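Local coordinates for hellethionin-D (Helleborus purpurascens, PDB 3SZS), which is a small secreted plant-defence thionin, toxic to animal cells and apparently acting at the level of the cell membrane, at residues 8-11 with 12-16. Residues are numbered along the deposited sequence; the frame is centred on the assembly and turned at random.
Sequences LARN and CYNAC
From L8 to A15 the backbone makes successive i to i+4 hydrogen bonds, C12 N to L8 O, Y13 N to A9 O, N14 N to R10 O at 3.0 Å and A15 N to N11 O, the regular pattern of an alpha helix. This is helix 7-18, the first of the two helices that thionins pair with a small antiparallel sheet, and it illustrates how one residue can serve neighbours both three and four positions ahead. R10 is that residue. Its CG stands anti to the backbone N (chi1 164°), and the bends at chi2 and chi3 then fold the chain forward along the helix. R10 NH1 comes to 3.4 Å from Y13 CD2, and the Y13 ring lies alongside with its plane 75° from that of the guanidinium. R10 NH1 also donates a weak hydrogen bond to N14 OD1 at 3.3 Å, with the amide oxygen at the guanidinium edge, while R10 CD packs 3.4 Å from N14 ND2. A stronger polar partner for NH1 is S2 OG, on strand 2-4, which ties the helix side chain to the sheet. Y13 is buried against S2, C4 and C26, and its OH is hydrogen-bonded to H34 NE2. Disulfides from C12 to C30 and from C16 to C26 fasten this helix covalently to the rest of the fold. Back in the helix, C12 CB rests 3.3 Å from A9 O, a carbonyl that also accepts the N-H of Y13.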
loop_
_atom_site.group_PDB
_atom_site.type_symbol
_atom_site.label_atom_id
_atom_site.label_comp_id
_atom_site.label_asym_id
_atom_site.label_seq_id
_atom_site.Cartn_x
_atom_site.Cartn_y
_atom_site.Cartn_z
ATOM N N LEU A 8 -1.106 -1.824 -10.509
ATOM C CA LEU A 8 -2.554 -1.892 -10.256
ATOM C C LEU A 8 -2.818 -1.833 -8.749
ATOM O O LEU A 8 -3.709 -1.099 -8.292
ATOM C CB LEU A 8 -3.177 -3.163 -10.865
ATOM C CG LEU A 8 -3.478 -3.166 -12.372
ATOM C CD1 LEU A 8 -3.646 -4.593 -12.902
ATOM C CD2 LEU A 8 -4.715 -2.317 -12.678
ATOM N N ALA A 9 -2.033 -2.587 -7.978
ATOM C CA ALA A 9 -2.123 -2.554 -6.502
ATOM C C ALA A 9 -1.625 -1.228 -5.901
ATOM O O ALA A 9 -2.112 -0.798 -4.854
ATOM C CB ALA A 9 -1.368 -3.729 -5.890
ATOM N N ARG A 10 -0.641 -0.601 -6.548
ATOM C CA ARG A 10 -0.135 0.715 -6.120
ATOM C C ARG A 10 -1.196 1.808 -6.242
ATOM O O ARG A 10 -1.373 2.605 -5.327
ATOM C CB ARG A 10 1.123 1.102 -6.920
ATOM C CG ARG A 10 1.539 2.592 -6.848
ATOM C CD ARG A 10 1.667 3.131 -5.414
ATOM N NE ARG A 10 2.656 2.399 -4.628
ATOM C CZ ARG A 10 2.745 2.416 -3.298
ATOM N NH1 ARG A 10 1.889 3.117 -2.556
ATOM N NH2 ARG A 10 3.695 1.707 -2.703
ATOM N N ASN A 11 -1.884 1.856 -7.375
ATOM C CA ASN A 11 -2.971 2.813 -7.560
ATOM C C ASN A 11 -4.105 2.531 -6.612
ATOM O O ASN A 11 -4.712 3.450 -6.067
ATOM C CB ASN A 11 -3.481 2.779 -8.992
ATOM C CG ASN A 11 -2.577 3.519 -9.924
ATOM O OD1 ASN A 11 -2.683 4.741 -10.050
ATOM N ND2 ASN A 11 -1.673 2.797 -10.590
ATOM N N CYS A 12 -4.380 1.246 -6.416
ATOM C CA CYS A 12 -5.340 0.831 -5.423
ATOM C C CYS A 12 -4.996 1.506 -4.087
ATOM O O CYS A 12 -5.847 2.150 -3.490
ATOM C CB CYS A 12 -5.373 -0.704 -5.315
ATOM S SG CYS A 12 -6.544 -1.362 -4.084
ATOM N N TYR A 13 -3.734 1.389 -3.657
ATOM C CA TYR A 13 -3.303 1.881 -2.345
ATOM C C TYR A 13 -3.431 3.393 -2.204
ATOM O O TYR A 13 -3.984 3.881 -1.212
ATOM C CB TYR A 13 -1.853 1.475 -2.035
ATOM C CG TYR A 13 -1.398 1.930 -0.662
ATOM C CD1 TYR A 13 -1.557 1.106 0.451
ATOM C CD2 TYR A 13 -0.830 3.195 -0.468
ATOM C CE1 TYR A 13 -1.161 1.520 1.726
ATOM C CE2 TYR A 13 -0.425 3.621 0.808
ATOM C CZ TYR A 13 -0.602 2.777 1.905
ATOM O OH TYR A 13 -0.216 3.171 3.183
ATOM N N ASN A 14 -2.895 4.131 -3.172
ATOM C CA ASN A 14 -2.950 5.594 -3.115
ATOM C C ASN A 14 -4.376 6.149 -3.079
ATOM O O ASN A 14 -4.666 7.048 -2.286
ATOM C CB ASN A 14 -2.171 6.227 -4.265
ATOM C CG ASN A 14 -0.679 5.973 -4.165
ATOM O OD1 ASN A 14 -0.158 5.648 -3.097
ATOM N ND2 ASN A 14 0.014 6.112 -5.285
ATOM N N ALA A 15 -5.260 5.613 -3.925
ATOM C CA ALA A 15 -6.658 6.067 -3.953
ATOM C C ALA A 15 -7.355 5.733 -2.631
ATOM O O ALA A 15 -8.113 6.548 -2.094
ATOM C CB ALA A 15 -7.409 5.459 -5.138
ATOM N N CYS A 16 -7.080 4.534 -2.118
ATOM C CA CYS A 16 -7.590 4.086 -0.831
ATOM C C CYS A 16 -7.189 5.062 0.271
ATOM O O CYS A 16 -8.030 5.504 1.060
ATOM C CB CYS A 16 -7.052 2.680 -0.522
ATOM S SG CYS A 16 -7.488 1.979 1.071
#